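Local atomic coordinates of carboxypeptidase Y inhibitor (Saccharomyces cerevisiae, PDB entry 1WPX), a protein that inhibits the vacuolar serine protease carboxypeptidase Y specifically and potently, as a member of the phosphatidylethanolamine-binding protein family. Residues A11-Y16 against F31-I36; T91-D96 against T196-W201; E109-V114 against P187-G192. One frame throughout, in Å; residues are numbered along the deposited sequence.

Interaction 1 (A11-Y16 against F31-I36); sequences ASIDSY and FQPSGI
Phe31 opens the 31-36 segment by meeting Tyr16 of helix 8-18, its CE1 standing 3.7 Å from Tyr16 CE1. The phenyl arm lies anti to the backbone N (chi1 169°), which swings the ring back towards the helix even though its root does not face that way. The two rings are neither stacked nor T-shaped: their centroids lie 6.0 Å apart and their planes are inclined at 40°. On the backbone side, the Phe31 carbonyl O lies beside Ile13 CD1. The bent Gln32 chain returns to cross Ile13 at the exposed margin.

Pro33 touches all three helix residues, while Ile13 has the largest share of the burial. The proline CD meets Ile13 CD1 at 3.4 Å, and its CG reaches the edge of the Tyr16 ring, 3.7 Å from CE1. CG also sits near Ser12 CB, at 4.2 Å. The N-terminal helix thus packs on the loop leading into strand 35-40; Ser12 also packs on an aromatic side chain of the other protein's chain.

No hydrogen bond crosses the interface. Tyr16 OH is bonded to Ser212 O on strand 208-217, and Ser12 OG to Phe8 O within the helix. The contact is therefore held by apolar side chains, with the hydroxyls of Ser12 and Tyr16 satisfied by other partners, and rigid proline and aromatic rings fit helix to loop by shape.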
loop_
_atom_site.group_PDB
_atom_site.type_symbol
_atom_site.label_atom_id
_atom_site.label_comp_id
_atom_site.label_asym_id
_atom_site.label_seq_id
_atom_site.Cartn_x
_atom_site.Cartn_y
_atom_site.Cartn_z
ATOM N N ALA B 11 -2.436 -7.448 11.158
ATOM C CA ALA B 11 -1.751 -6.243 10.734
ATOM C C ALA B 11 -1.553 -5.310 11.924
ATOM O O ALA B 11 -0.501 -4.690 12.068
ATOM C CB ALA B 11 -2.548 -5.549 9.647
ATOM N N SER B 12 -2.568 -5.214 12.780
ATOM C CA SER B 12 -2.488 -4.348 13.951
ATOM C C SER B 12 -1.439 -4.843 14.934
ATOM O O SER B 12 -0.627 -4.058 15.425
ATOM C CB SER B 12 -3.844 -4.268 14.661
ATOM O OG SER B 12 -4.781 -3.527 13.903
ATOM N N ILE B 13 -1.464 -6.144 15.220
ATOM C CA ILE B 13 -0.520 -6.731 16.160
ATOM C C ILE B 13 0.902 -6.472 15.684
ATOM O O ILE B 13 1.751 -6.029 16.454
ATOM C CB ILE B 13 -0.708 -8.269 16.294
ATOM C CG1 ILE B 13 -2.160 -8.612 16.636
ATOM C CG2 ILE B 13 0.215 -8.810 17.386
ATOM C CD1 ILE B 13 -2.579 -8.168 18.015
ATOM N N ASP B 14 1.155 -6.753 14.408
ATOM C CA ASP B 14 2.480 -6.558 13.843
ATOM C C ASP B 14 2.990 -5.144 14.051
ATOM O O ASP B 14 4.149 -4.945 14.418
ATOM C CB ASP B 14 2.485 -6.910 12.357
ATOM C CG ASP B 14 2.292 -8.398 12.118
ATOM O OD1 ASP B 14 2.439 -9.174 13.089
ATOM O OD2 ASP B 14 2.004 -8.797 10.968
ATOM N N SER B 15 2.128 -4.161 13.831
ATOM C CA SER B 15 2.518 -2.776 14.020
ATOM C C SER B 15 2.858 -2.502 15.494
ATOM O O SER B 15 3.913 -1.940 15.794
ATOM C CB SER B 15 1.396 -1.846 13.552
ATOM O OG SER B 15 1.798 -0.485 13.598
ATOM N N TYR B 16 1.972 -2.905 16.405
ATOM C CA TYR B 16 2.177 -2.696 17.842
ATOM C C TYR B 16 3.497 -3.291 18.301
ATOM O O TYR B 16 4.182 -2.720 19.150
ATOM C CB TYR B 16 1.064 -3.353 18.658
ATOM C CG TYR B 16 -0.336 -2.849 18.392
ATOM C CD1 TYR B 16 -1.431 -3.715 18.518
ATOM C CD2 TYR B 16 -0.580 -1.522 18.026
ATOM C CE1 TYR B 16 -2.736 -3.284 18.284
ATOM C CE2 TYR B 16 -1.888 -1.072 17.790
ATOM C CZ TYR B 16 -2.962 -1.967 17.920
ATOM O OH TYR B 16 -4.256 -1.562 17.680
ATOM N N PHE B 31 -2.231 -9.054 23.971
ATOM C CA PHE B 31 -3.355 -8.218 23.575
ATOM C C PHE B 31 -3.878 -8.515 22.164
ATOM O O PHE B 31 -3.109 -8.628 21.204
ATOM C CB PHE B 31 -2.972 -6.739 23.681
ATOM C CG PHE B 31 -3.967 -5.811 23.051
ATOM C CD1 PHE B 31 -3.603 -5.013 21.971
ATOM C CD2 PHE B 31 -5.274 -5.740 23.529
ATOM C CE1 PHE B 31 -4.526 -4.159 21.376
ATOM C CE2 PHE B 31 -6.209 -4.889 22.943
ATOM C CZ PHE B 31 -5.835 -4.097 21.865
ATOM N N GLN B 32 -5.198 -8.642 22.065
ATOM C CA GLN B 32 -5.877 -8.905 20.803
ATOM C C GLN B 32 -6.906 -7.807 20.605
ATOM O O GLN B 32 -7.779 -7.618 21.445
ATOM C CB GLN B 32 -6.607 -10.250 20.845
ATOM C CG GLN B 32 -5.709 -11.474 20.868
ATOM C CD GLN B 32 -4.979 -11.681 19.557
ATOM O OE1 GLN B 32 -4.231 -10.811 19.110
ATOM N NE2 GLN B 32 -5.193 -12.836 18.933
ATOM N N PRO B 33 -6.811 -7.059 19.501
ATOM C CA PRO B 33 -7.776 -5.984 19.244
ATOM C C PRO B 33 -9.147 -6.577 18.909
ATOM O O PRO B 33 -9.231 -7.601 18.233
ATOM C CB PRO B 33 -7.171 -5.248 18.046
ATOM C CG PRO B 33 -5.702 -5.561 18.145
ATOM C CD PRO B 33 -5.697 -7.008 18.540
ATOM N N SER B 34 -10.213 -5.937 19.382
ATOM C CA SER B 34 -11.564 -6.415 19.111
ATOM C C SER B 34 -12.141 -5.680 17.924
ATOM O O SER B 34 -13.131 -6.108 17.336
ATOM C CB SER B 34 -12.462 -6.209 20.324
ATOM O OG SER B 34 -12.063 -7.056 21.380
ATOM N N GLY B 35 -11.513 -4.565 17.580
ATOM C CA GLY B 35 -11.955 -3.773 16.451
ATOM C C GLY B 35 -10.811 -2.864 16.068
ATOM O O GLY B 35 -9.681 -3.087 16.500
ATOM N N ILE B 36 -11.075 -1.854 15.251
ATOM C CA ILE B 36 -10.013 -0.940 14.886
ATOM C C ILE B 36 -10.489 0.485 15.114
ATOM O O ILE B 36 -11.647 0.817 14.864
ATOM C CB ILE B 36 -9.545 -1.146 13.412
ATOM C CG1 ILE B 36 -10.488 -0.442 12.452
ATOM C CG2 ILE B 36 -9.424 -2.634 13.092
ATOM C CD1 ILE B 36 -9.965 0.914 12.044
#

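Interaction 2 (T91-D96 against T196-W201); sequences TLVMTD and TGVGKW
Val198 has the largest share of the contact, planting one methyl between two residues of strand 90-96. Its CG1 lies 3.4 Å from Val93 CG1 and 3.5 Å from Thr95 CG2. The valine stands in the first turn of helix 198-203, directly after Gly197 at the N-cap, and its CG1 is anti to the carbonyl carbon (chi1 -53°), a setting that turns this branch down onto the strand. The meeting with Thr95 is tip to tip, methyl against methyl, whereas Val93 is crossed at a slant.

Val93 uses both branches. While CG1 meets Val198, CG2 is turned to Trp201, one helical turn further on, and comes in obliquely to within 4.3 Å of its CZ3. The indole lies with its benzo edge towards the strand: Thr91 CG2 approaches that edge near the ring plane, 4.2 Å from CZ3. On the five-membered ring, NE1 donates to Ser181 O, which helps to fix the rotation of the indole while the benzo edge stays in apolar contact with the strand.

Beta-branched residues suit this strand face, since alternate positions 91, 93 and 95 all offer a methyl to the helix. The hydroxyls of the two threonines are engaged beyond it: Thr91 OG1 with Gln171 OE1, and Thr95 OG1 with Glu109 OE1 and Trp189 NE1.

Here the short helix 198-203 lies against one face of a large antiparallel beta sheet, an arrangement that belongs to the phosphatidylethanolamine-binding protein fold.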
loop_
_atom_site.group_PDB
_atom_site.type_symbol
_atom_site.label_atom_id
_atom_site.label_comp_id
_atom_site.label_asym_id
_atom_site.label_seq_id
_atom_site.Cartn_x
_atom_site.Cartn_y
_atom_site.Cartn_z
ATOM N N THR B 91 -13.850 4.830 27.257
ATOM C CA THR B 91 -12.867 5.828 27.641
ATOM C C THR B 91 -11.817 5.905 26.540
ATOM O O THR B 91 -11.257 4.892 26.114
ATOM C CB THR B 91 -12.188 5.480 28.980
ATOM O OG1 THR B 91 -13.045 5.871 30.058
ATOM C CG2 THR B 91 -10.845 6.201 29.108
ATOM N N LEU B 92 -11.566 7.124 26.085
ATOM C CA LEU B 92 -10.602 7.384 25.027
ATOM C C LEU B 92 -9.395 8.098 25.623
ATOM O O LEU B 92 -9.520 9.182 26.198
ATOM C CB LEU B 92 -11.266 8.249 23.954
ATOM C CG LEU B 92 -10.794 8.149 22.507
ATOM C CD1 LEU B 92 -10.436 6.714 22.136
ATOM C CD2 LEU B 92 -11.917 8.658 21.629
ATOM N N VAL B 93 -8.228 7.481 25.478
ATOM C CA VAL B 93 -6.987 8.029 26.011
ATOM C C VAL B 93 -5.950 8.375 24.941
ATOM O O VAL B 93 -5.919 7.767 23.877
ATOM C CB VAL B 93 -6.333 7.017 26.989
ATOM C CG1 VAL B 93 -4.931 7.474 27.376
ATOM C CG2 VAL B 93 -7.194 6.865 28.223
ATOM N N MET B 94 -5.113 9.369 25.228
ATOM C CA MET B 94 -4.025 9.742 24.333
ATOM C C MET B 94 -2.791 9.967 25.198
ATOM O O MET B 94 -2.789 10.827 26.075
ATOM C CB MET B 94 -4.324 11.015 23.545
ATOM C CG MET B 94 -3.269 11.275 22.468
ATOM S SD MET B 94 -3.494 12.801 21.527
ATOM C CE MET B 94 -1.825 13.454 21.560
ATOM N N THR B 95 -1.745 9.189 24.962
ATOM C CA THR B 95 -0.538 9.337 25.754
ATOM C C THR B 95 0.744 9.255 24.925
ATOM O O THR B 95 0.763 8.678 23.836
ATOM C CB THR B 95 -0.480 8.268 26.867
ATOM O OG1 THR B 95 0.570 8.590 27.792
ATOM C CG2 THR B 95 -0.228 6.889 26.263
ATOM N N ASP B 96 1.809 9.847 25.464
ATOM C CA ASP B 96 3.124 9.857 24.837
ATOM C C ASP B 96 4.096 9.166 25.794
ATOM O O ASP B 96 4.373 9.677 26.876
ATOM C CB ASP B 96 3.572 11.304 24.581
ATOM C CG ASP B 96 5.002 11.396 24.054
ATOM O OD1 ASP B 96 5.655 10.347 23.872
ATOM O OD2 ASP B 96 5.477 12.527 23.820
ATOM N N THR B 196 5.408 5.491 33.550
ATOM C CA THR B 196 4.145 5.000 34.082
ATOM C C THR B 196 2.985 5.841 33.549
ATOM O O THR B 196 3.091 7.064 33.448
ATOM C CB THR B 196 4.143 5.033 35.629
ATOM O OG1 THR B 196 4.245 6.387 36.076
ATOM C CG2 THR B 196 5.324 4.241 36.186
ATOM N N GLY B 197 1.882 5.184 33.202
ATOM C CA GLY B 197 0.739 5.915 32.680
ATOM C C GLY B 197 -0.521 5.092 32.468
ATOM O O GLY B 197 -1.036 4.479 33.405
ATOM N N VAL B 198 -1.016 5.076 31.232
ATOM C CA VAL B 198 -2.238 4.350 30.899
ATOM C C VAL B 198 -2.279 2.936 31.453
ATOM O O VAL B 198 -3.328 2.469 31.884
ATOM C CB VAL B 198 -2.471 4.290 29.363
ATOM C CG1 VAL B 198 -2.406 5.680 28.784
ATOM C CG2 VAL B 198 -1.447 3.395 28.698
ATOM N N GLY B 199 -1.138 2.256 31.440
ATOM C CA GLY B 199 -1.091 0.897 31.943
ATOM C C GLY B 199 -1.484 0.833 33.403
ATOM O O GLY B 199 -2.371 0.072 33.776
ATOM N N LYS B 200 -0.816 1.638 34.222
ATOM C CA LYS B 200 -1.072 1.708 35.657
ATOM C C LYS B 200 -2.517 2.124 35.943
ATOM O O LYS B 200 -3.258 1.421 36.638
ATOM C CB LYS B 200 -0.119 2.722 36.294
ATOM C CG LYS B 200 -0.264 2.892 37.795
ATOM C CD LYS B 200 0.155 1.624 38.515
ATOM C CE LYS B 200 0.282 1.835 40.014
ATOM N NZ LYS B 200 0.779 0.590 40.671
ATOM N N TRP B 201 -2.901 3.272 35.390
ATOM C CA TRP B 201 -4.235 3.835 35.572
ATOM C C TRP B 201 -5.372 2.942 35.076
ATOM O O TRP B 201 -6.412 2.844 35.726
ATOM C CB TRP B 201 -4.321 5.192 34.870
ATOM C CG TRP B 201 -5.569 5.951 35.167
ATOM C CD1 TRP B 201 -5.880 6.594 36.329
ATOM C CD2 TRP B 201 -6.676 6.165 34.280
ATOM N NE1 TRP B 201 -7.111 7.202 36.220
ATOM C CE2 TRP B 201 -7.621 6.953 34.973
ATOM C CE3 TRP B 201 -6.961 5.769 32.967
ATOM C CZ2 TRP B 201 -8.830 7.351 34.398
ATOM C CZ3 TRP B 201 -8.163 6.165 32.396
ATOM C CH2 TRP B 201 -9.082 6.949 33.113
#

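Interaction 3 (E109-V114 against P187-G192); sequences EFCHLV and PNWGYG. With SO4 (sulfate ion), chain G.
Cys111 meets Trp189 in a sulfur-aromatic contact, where the bulged start of strand 110-120 in the phosphatidylethanolamine-binding protein fold receives the 187-192 loop. Glu109 and Phe110 form a G1 bulge opposite Asp96, and His112 and Leu113 a classic bulge opposite Met94.

The face contacts come first. Cys111 SG sits over the six-membered ring of Trp189, 3.6 Å from its centroid, and CB makes a CH-pi contact with the five-membered ring at 3.6 Å. With SG anti to the backbone N (chi1 -161°), the short side chain spans both rings; the polarisable sulfur suits a place over an aromatic face.

Two further apolar contacts flank it: Val114 CG2 at the far end of the indole, 3.7 Å from CH2, and separately Phe110 beside Pro187, CE2 being 4.1 Å from CD.

Polar groups gather at the opposite end of the indole. Glu109 O lies at the ring edge near CD1. The Glu109 carboxylate plane stands 84° to the indole, and its OE1 and Trp189 NE1 are joined through the Thr95 hydroxyl. In the loop, Asn188, Trp189 and Gly190 all have positive phi, which glycine tolerates readily, in two successive turns closed by Gly190 N to Pro187 O and Tyr191 N to Asn188 O.

A sulfate, probably picked up from the crystallisation medium, lies in a pocket consistent with the anion-binding site of the family, where Ala154 N and Tyr164 OH also hold it. One oxygen, O1, stands over the Phe110 ring centre; another, O4, accepts a bond from His112 NE2 of 2.7 Å, with an N-H...O angle of 165°.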
loop_
_atom_site.group_PDB
_atom_site.type_symbol
_atom_site.label_atom_id
_atom_site.label_comp_id
_atom_site.label_asym_id
_atom_site.label_seq_id
_atom_site.Cartn_x
_atom_site.Cartn_y
_atom_site.Cartn_z
ATOM N N GLU B 109 5.215 8.955 29.583
ATOM C CA GLU B 109 3.770 8.840 29.632
ATOM C C GLU B 109 3.236 10.188 30.066
ATOM O O GLU B 109 2.970 10.429 31.237
ATOM C CB GLU B 109 3.341 7.729 30.589
ATOM C CG GLU B 109 3.519 6.333 29.993
ATOM C CD GLU B 109 2.241 5.764 29.391
ATOM O OE1 GLU B 109 1.356 6.551 28.994
ATOM O OE2 GLU B 109 2.130 4.520 29.307
ATOM N N PHE B 110 3.135 11.079 29.088
ATOM C CA PHE B 110 2.620 12.422 29.283
ATOM C C PHE B 110 1.154 12.335 28.845
ATOM O O PHE B 110 0.849 11.940 27.714
ATOM C CB PHE B 110 3.410 13.395 28.408
ATOM C CG PHE B 110 3.092 14.839 28.656
ATOM C CD1 PHE B 110 1.995 15.440 28.049
ATOM C CD2 PHE B 110 3.907 15.608 29.478
ATOM C CE1 PHE B 110 1.718 16.789 28.252
ATOM C CE2 PHE B 110 3.637 16.958 29.688
ATOM C CZ PHE B 110 2.541 17.549 29.072
ATOM N N CYS B 111 0.251 12.685 29.755
ATOM C CA CYS B 111 -1.180 12.608 29.492
ATOM C C CYS B 111 -1.699 13.730 28.593
ATOM O O CYS B 111 -1.732 14.898 28.981
ATOM C CB CYS B 111 -1.940 12.593 30.822
ATOM S SG CYS B 111 -3.622 11.977 30.699
ATOM N N HIS B 112 -2.125 13.356 27.393
ATOM C CA HIS B 112 -2.626 14.321 26.429
ATOM C C HIS B 112 -4.146 14.428 26.379
ATOM O O HIS B 112 -4.694 15.490 26.064
ATOM C CB HIS B 112 -2.093 13.971 25.036
ATOM C CG HIS B 112 -0.690 14.431 24.797
ATOM N ND1 HIS B 112 -0.384 15.725 24.435
ATOM C CD2 HIS B 112 0.492 13.780 24.898
ATOM C CE1 HIS B 112 0.927 15.851 24.323
ATOM N NE2 HIS B 112 1.482 14.686 24.599
ATOM N N LEU B 113 -4.831 13.339 26.698
ATOM C CA LEU B 113 -6.281 13.348 26.634
ATOM C C LEU B 113 -6.882 12.149 27.342
ATOM O O LEU B 113 -6.293 11.064 27.360
ATOM C CB LEU B 113 -6.708 13.378 25.161
ATOM C CG LEU B 113 -8.164 13.332 24.687
ATOM C CD1 LEU B 113 -8.666 11.912 24.738
ATOM C CD2 LEU B 113 -9.022 14.267 25.520
ATOM N N VAL B 114 -8.051 12.368 27.940
ATOM C CA VAL B 114 -8.787 11.331 28.654
ATOM C C VAL B 114 -10.263 11.694 28.696
ATOM O O VAL B 114 -10.675 12.522 29.496
ATOM C CB VAL B 114 -8.303 11.159 30.108
ATOM C CG1 VAL B 114 -9.221 10.192 30.840
ATOM C CG2 VAL B 114 -6.893 10.627 30.132
ATOM N N PRO B 187 2.691 15.034 33.324
ATOM C CA PRO B 187 3.909 14.221 33.411
ATOM C C PRO B 187 3.730 13.001 34.318
ATOM O O PRO B 187 3.325 13.126 35.474
ATOM C CB PRO B 187 4.952 15.213 33.929
ATOM C CG PRO B 187 4.127 16.290 34.595
ATOM C CD PRO B 187 2.963 16.437 33.672
ATOM N N ASN B 188 4.026 11.826 33.769
ATOM C CA ASN B 188 3.906 10.548 34.472
ATOM C C ASN B 188 2.470 10.283 34.909
ATOM O O ASN B 188 2.217 9.404 35.734
ATOM C CB ASN B 188 4.813 10.503 35.707
ATOM C CG ASN B 188 6.218 10.979 35.419
ATOM O OD1 ASN B 188 6.503 12.175 35.484
ATOM N ND2 ASN B 188 7.104 10.049 35.088
ATOM N N TRP B 189 1.528 11.034 34.345
ATOM C CA TRP B 189 0.125 10.883 34.707
ATOM C C TRP B 189 -0.003 11.153 36.202
ATOM O O TRP B 189 -0.883 10.612 36.878
ATOM C CB TRP B 189 -0.383 9.470 34.371
ATOM C CG TRP B 189 -0.752 9.292 32.923
ATOM C CD1 TRP B 189 0.041 9.537 31.836
ATOM C CD2 TRP B 189 -2.021 8.869 32.402
ATOM N NE1 TRP B 189 -0.655 9.299 30.676
ATOM C CE2 TRP B 189 -1.922 8.889 30.993
ATOM C CE3 TRP B 189 -3.233 8.477 32.991
ATOM C CZ2 TRP B 189 -2.988 8.533 30.161
ATOM C CZ3 TRP B 189 -4.294 8.122 32.163
ATOM C CH2 TRP B 189 -4.161 8.154 30.763
ATOM N N GLY B 190 0.899 11.993 36.705
ATOM C CA GLY B 190 0.893 12.352 38.109
ATOM C C GLY B 190 1.259 11.234 39.063
ATOM O O GLY B 190 0.897 11.282 40.236
ATOM N N TYR B 191 1.977 10.228 38.578
ATOM C CA TYR B 191 2.378 9.108 39.424
ATOM C C TYR B 191 3.772 9.292 40.007
ATOM O O TYR B 191 4.210 8.495 40.835
ATOM C CB TYR B 191 2.328 7.799 38.631
ATOM C CG TYR B 191 0.936 7.235 38.468
ATOM C CD1 TYR B 191 0.341 6.497 39.485
ATOM C CD2 TYR B 191 0.203 7.465 37.306
ATOM C CE1 TYR B 191 -0.950 6.000 39.352
ATOM C CE2 TYR B 191 -1.092 6.973 37.164
ATOM C CZ TYR B 191 -1.663 6.243 38.191
ATOM O OH TYR B 191 -2.949 5.771 38.061
ATOM N N GLY B 192 4.472 10.336 39.576
ATOM C CA GLY B 192 5.808 10.578 40.089
ATOM C C GLY B 192 6.889 9.709 39.465
ATOM O O GLY B 192 7.875 10.227 38.942
HETATM S S SO4 G . 4.670 15.848 24.596
HETATM O O1 SO4 G . 4.374 16.728 25.740
HETATM O O2 SO4 G . 3.979 16.361 23.398
HETATM O O3 SO4 G . 6.127 15.826 24.361
HETATM O O4 SO4 G . 4.206 14.483 24.897
#

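In the fold
Both segments of interaction 1 come first in the chain; those of interaction 3 fall between the two of interaction 2. Interactions 2 and 3 touch, their centres 7 Å apart, because strands 90-96 and 110-120 pair in the same antiparallel sheet. Interaction 1 lies about 17 Å from interaction 2 and 24 Å from interaction 3, centre to centre, and on the opposite side of the chain's centre from interaction 3. All three reach one sheet: in interaction 1 the N-terminal helix packs on the loop that leads into strand 35-40, close to the other protein of the assembly, whereas the later pair joins the 187-203 region to the sheet beside the sulfate site.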